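Protein (endonuclease) (Salmonella typhimurium, PDB 1BYR) is a small endonuclease of the phospholipase D superfamily, built as a single PLD-like domain that pairs with a second copy of itself. Local coordinates at residues Asp95-Ile99 and Gly108-Phe112; Ile30-Ala34 and Leu138-Arg144. All blocks are in the same frame, centred on the assembly; numbering follows the deposited sequence.

Interaction 1: residues Asp95-Ile99 and Gly108-Phe112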
# COMPACT_ATOMS: atom_id res chain seq x y z
N ASP A 95 -1.10 -6.80 -3.79
CA ASP A 95 -2.08 -5.72 -3.67
C ASP A 95 -3.02 -5.86 -2.48
O ASP A 95 -3.46 -6.97 -2.15
CB ASP A 95 -2.95 -5.62 -4.93
CG ASP A 95 -2.15 -5.52 -6.20
OD1 ASP A 95 -1.81 -6.58 -6.77
OD2 ASP A 95 -1.84 -4.39 -6.64
N LYS A 96 -3.35 -4.73 -1.85
CA LYS A 96 -4.30 -4.67 -0.74
C LYS A 96 -5.22 -3.57 -1.25
O LYS A 96 -5.08 -2.39 -0.92
CB LYS A 96 -3.61 -4.25 0.57
CG LYS A 96 -2.36 -5.05 0.91
CD LYS A 96 -1.09 -4.33 0.38
CE LYS A 96 0.18 -4.75 1.13
NZ LYS A 96 0.40 -6.22 1.05
N VAL A 97 -6.17 -3.98 -2.08
CA VAL A 97 -7.07 -3.04 -2.73
C VAL A 97 -8.56 -3.40 -2.65
O VAL A 97 -8.93 -4.57 -2.77
CB VAL A 97 -6.70 -2.93 -4.23
CG1 VAL A 97 -7.80 -2.17 -5.01
CG2 VAL A 97 -5.33 -2.27 -4.40
N ILE A 98 -9.39 -2.38 -2.46
CA ILE A 98 -10.83 -2.55 -2.44
C ILE A 98 -11.42 -1.48 -3.37
O ILE A 98 -11.27 -0.29 -3.13
CB ILE A 98 -11.46 -2.37 -1.03
CG1 ILE A 98 -10.91 -3.42 -0.06
CG2 ILE A 98 -12.97 -2.55 -1.10
CD1 ILE A 98 -11.54 -3.41 1.33
N ILE A 99 -12.03 -1.94 -4.47
CA ILE A 99 -12.65 -1.04 -5.44
C ILE A 99 -14.16 -1.09 -5.15
O ILE A 99 -14.79 -2.14 -5.28
CB ILE A 99 -12.40 -1.51 -6.89
CG1 ILE A 99 -10.90 -1.66 -7.14
CG2 ILE A 99 -12.98 -0.50 -7.86
CD1 ILE A 99 -10.57 -2.61 -8.28
N GLY A 108 -3.19 1.15 -0.19
CA GLY A 108 -2.19 1.57 0.78
C GLY A 108 -1.33 0.39 1.21
O GLY A 108 -1.19 -0.57 0.47
N SER A 109 -0.73 0.47 2.40
CA SER A 109 0.11 -0.62 2.87
C SER A 109 -0.70 -1.66 3.64
O SER A 109 -0.32 -2.83 3.72
CB SER A 109 1.22 -0.10 3.78
OG SER A 109 0.72 0.27 5.06
N PHE A 110 -1.82 -1.21 4.20
CA PHE A 110 -2.72 -2.02 5.03
C PHE A 110 -3.19 -3.38 4.49
O PHE A 110 -3.96 -3.46 3.53
CB PHE A 110 -3.94 -1.13 5.39
CG PHE A 110 -4.93 -1.76 6.35
CD1 PHE A 110 -5.99 -2.54 5.88
CD2 PHE A 110 -4.88 -1.48 7.70
CE1 PHE A 110 -6.97 -3.02 6.76
CE2 PHE A 110 -5.87 -1.97 8.58
CZ PHE A 110 -6.91 -2.72 8.11
N ASN A 111 -2.71 -4.47 5.11
CA ASN A 111 -3.13 -5.82 4.72
C ASN A 111 -4.39 -6.09 5.51
O ASN A 111 -4.60 -5.51 6.58
CB ASN A 111 -2.11 -6.89 5.08
CG ASN A 111 -1.00 -6.99 4.09
OD1 ASN A 111 0.14 -6.61 4.37
ND2 ASN A 111 -1.29 -7.50 2.92
N PHE A 112 -5.23 -6.98 5.01
CA PHE A 112 -6.48 -7.27 5.69
C PHE A 112 -6.28 -8.34 6.75
O PHE A 112 -6.77 -9.47 6.65
CB PHE A 112 -7.54 -7.64 4.64
CG PHE A 112 -7.65 -6.60 3.55
CD1 PHE A 112 -8.16 -5.34 3.83
CD2 PHE A 112 -7.17 -6.85 2.28
CE1 PHE A 112 -8.16 -4.34 2.86
CE2 PHE A 112 -7.17 -5.86 1.32
CZ PHE A 112 -7.67 -4.60 1.61
O HOH W 1 2.69 -7.22 2.75

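Interaction 2: residues Ile30-Ala34 and Leu138-Arg144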
# COMPACT_ATOMS: atom_id res chain seq x y z
N ILE A 30 -18.13 -4.45 -5.13
CA ILE A 30 -16.87 -4.49 -4.43
C ILE A 30 -15.99 -5.48 -5.18
O ILE A 30 -16.38 -6.62 -5.41
CB ILE A 30 -17.06 -5.01 -2.99
CG1 ILE A 30 -17.74 -3.94 -2.13
CG2 ILE A 30 -15.70 -5.35 -2.38
CD1 ILE A 30 -17.72 -4.27 -0.65
N ARG A 31 -14.81 -5.02 -5.59
CA ARG A 31 -13.85 -5.87 -6.28
C ARG A 31 -12.61 -5.75 -5.41
O ARG A 31 -12.00 -4.69 -5.38
CB ARG A 31 -13.57 -5.33 -7.69
CG ARG A 31 -14.71 -5.55 -8.69
CD ARG A 31 -15.08 -7.02 -8.79
NE ARG A 31 -16.18 -7.25 -9.72
CZ ARG A 31 -17.43 -7.50 -9.36
NH1 ARG A 31 -17.77 -7.54 -8.07
NH2 ARG A 31 -18.36 -7.71 -10.28
N MET A 32 -12.28 -6.81 -4.69
CA MET A 32 -11.15 -6.80 -3.77
C MET A 32 -9.95 -7.67 -4.15
O MET A 32 -10.10 -8.76 -4.70
CB MET A 32 -11.65 -7.21 -2.38
CG MET A 32 -10.62 -7.18 -1.27
SD MET A 32 -11.44 -7.70 0.24
CE MET A 32 -10.38 -7.16 1.48
N MET A 33 -8.75 -7.17 -3.83
CA MET A 33 -7.49 -7.86 -4.07
C MET A 33 -6.81 -7.89 -2.71
O MET A 33 -6.76 -6.87 -2.02
CB MET A 33 -6.57 -7.06 -5.03
CG MET A 33 -7.15 -6.72 -6.41
SD MET A 33 -5.95 -5.86 -7.49
CE MET A 33 -5.04 -7.22 -8.19
N ALA A 34 -6.28 -9.04 -2.32
CA ALA A 34 -5.61 -9.12 -1.04
C ALA A 34 -4.44 -10.07 -1.04
O ALA A 34 -4.38 -11.00 -1.82
CB ALA A 34 -6.61 -9.56 0.02
N LEU A 138 -9.78 -1.51 -11.86
CA LEU A 138 -10.63 -2.65 -12.22
C LEU A 138 -9.95 -3.56 -13.24
O LEU A 138 -10.03 -4.79 -13.15
CB LEU A 138 -11.97 -2.15 -12.77
CG LEU A 138 -13.13 -3.15 -12.64
CD1 LEU A 138 -13.53 -3.30 -11.17
CD2 LEU A 138 -14.32 -2.67 -13.48
N GLU A 139 -9.29 -2.96 -14.22
CA GLU A 139 -8.57 -3.74 -15.22
C GLU A 139 -7.47 -4.56 -14.54
O GLU A 139 -7.19 -5.69 -14.91
CB GLU A 139 -7.95 -2.82 -16.27
CG GLU A 139 -8.96 -2.18 -17.21
CD GLU A 139 -8.29 -1.20 -18.16
OE1 GLU A 139 -7.15 -0.78 -17.87
OE2 GLU A 139 -8.89 -0.85 -19.20
N HIS A 140 -6.87 -3.96 -13.52
CA HIS A 140 -5.80 -4.59 -12.73
C HIS A 140 -6.42 -5.75 -11.95
O HIS A 140 -5.84 -6.84 -11.87
CB HIS A 140 -5.23 -3.55 -11.76
CG HIS A 140 -4.12 -4.04 -10.88
ND1 HIS A 140 -2.91 -4.47 -11.38
CD2 HIS A 140 -3.99 -4.04 -9.54
CE1 HIS A 140 -2.09 -4.74 -10.38
NE2 HIS A 140 -2.72 -4.48 -9.25
N TRP A 141 -7.59 -5.52 -11.38
CA TRP A 141 -8.30 -6.55 -10.62
C TRP A 141 -8.75 -7.70 -11.53
O TRP A 141 -8.57 -8.89 -11.21
CB TRP A 141 -9.53 -5.94 -9.93
CG TRP A 141 -10.33 -6.94 -9.16
CD1 TRP A 141 -10.21 -7.23 -7.85
CD2 TRP A 141 -11.32 -7.84 -9.69
NE1 TRP A 141 -11.06 -8.27 -7.51
CE2 TRP A 141 -11.75 -8.66 -8.63
CE3 TRP A 141 -11.87 -8.03 -10.97
CZ2 TRP A 141 -12.71 -9.66 -8.79
CZ3 TRP A 141 -12.83 -9.03 -11.13
CH2 TRP A 141 -13.24 -9.84 -10.05
N GLN A 142 -9.32 -7.34 -12.68
CA GLN A 142 -9.83 -8.30 -13.66
C GLN A 142 -8.76 -9.23 -14.20
O GLN A 142 -8.99 -10.43 -14.38
CB GLN A 142 -10.48 -7.54 -14.80
CG GLN A 142 -11.28 -8.42 -15.72
CD GLN A 142 -12.49 -8.98 -15.04
OE1 GLN A 142 -12.69 -10.19 -14.96
NE2 GLN A 142 -13.33 -8.10 -14.52
N ASP A 143 -7.58 -8.67 -14.48
CA ASP A 143 -6.47 -9.46 -14.99
C ASP A 143 -6.02 -10.52 -13.98
O ASP A 143 -5.71 -11.65 -14.35
CB ASP A 143 -5.29 -8.55 -15.34
CG ASP A 143 -4.14 -9.32 -15.91
OD1 ASP A 143 -4.19 -9.63 -17.12
OD2 ASP A 143 -3.20 -9.63 -15.15
N ARG A 144 -5.96 -10.14 -12.71
CA ARG A 144 -5.55 -11.07 -11.66
C ARG A 144 -6.64 -12.10 -11.39
O ARG A 144 -6.35 -13.27 -11.19
CB ARG A 144 -5.24 -10.29 -10.38
CG ARG A 144 -3.80 -9.71 -10.29
CD ARG A 144 -3.29 -9.12 -11.61
NE ARG A 144 -2.04 -8.37 -11.43
CZ ARG A 144 -1.37 -7.75 -12.40
NH1 ARG A 144 -1.82 -7.77 -13.65
NH2 ARG A 144 -0.27 -7.06 -12.11

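Interaction 1: residues Asp95-Ile99 and Gly108-Phe112
Lys96 and Asn111 meet where the two ends of the HKD motif of the phospholipase D superfamily come together: its H-x-K start, with His94 two residues before the lysine, and its G-S-x-N end, Gly108 to Asn111. Lys96 reaches Asn111 by bending at chi2 (94°) and again at chi4, which carries it along the turn after strand 104-108. Its CB lies 3.1 Å from Phe110 O, and its CE 3.3 Å from Ser109 O. At the end of the chain, Lys96 NZ is 2.8 Å from Asn111 ND2, but both atoms are donors, so no hydrogen bond joins them. A water links the two side chains: it accepts from Lys96 NZ at 3.0 Å and donates to Asn111 OD1 at 3.1 Å, while His94 O takes a further hydrogen bond from NZ. The G-S-x-N end of the motif thus lies beside its lysine, and Glu122 and the backbone N of Asn123 hold the Ser109 hydroxyl. Phe112 closes the apolar side, its CE2 3.7 Å from Lys96 CA and its CE1 3.8 Å from Ile98 CD1. Strand 29-34 packs against the same ring through Ala34.

Interaction 2: residues Ile30-Ala34 and Leu138-Arg144
Leu138 begins the row of helix 131-146 residues that meet strand 30-34, setting its CD1 3.6 Å from CG of Arg31. His140 comes next: its CD2 lies 3.4 Å from Met33 SD, an oblique sulfur-aromatic approach, while its NE2 is turned to Asp95 and its ring stacks on Tyr9 of the second subunit. With CG of Trp141 anti to the backbone N (chi1 179°), the indole extends from the helix to the strand, and NE1 donates to Met32 O at 3.0 Å in a bent bond (140°), from above the carbonyl plane but with the oxygen near the ring plane. Over one indole face, Arg31 CD sits 3.5 Å from the centroid of the six-membered ring, a CH-pi contact; Met33 CG meets the ring at CD1, 3.4 Å away. Last, Arg144 offers CG to Met33 CE at 3.5 Å and turns its guanidinium to Asp143 and to Glu12 of the second subunit. In this helix-on-sheet layer the aliphatic part of Arg31 does the packing, while its guanidinium pairs with Asp55; any cation-pi attraction to Trp141 is long and at most weak, and the indole N-H is the polar tie between helix and strand.

How the interactions relate
Interactions 1 and 2 share one sheet, since strands 97-100 and 29-34 are neighbours in it, and their centres lie 11 Å apart. Backbone pairing joins them directly: Val97 O is 2.8 Å from Met33 N, a probable hydrogen bond. A second probable bond, Asp95 OD2 to His140 NE2 at 2.8 Å, ties the residue between His94 and Lys96 to helix 131-146. The two contacts also pack on each other where Phe112 CD2 lies 3.3 Å from Met32 CE. Both reach the second subunit, whose Ser121 bonds Asp95 and Arg144 alike, and whose His94 packs on Asn111, consistent with the active site that superfamily members build from two HKD motifs.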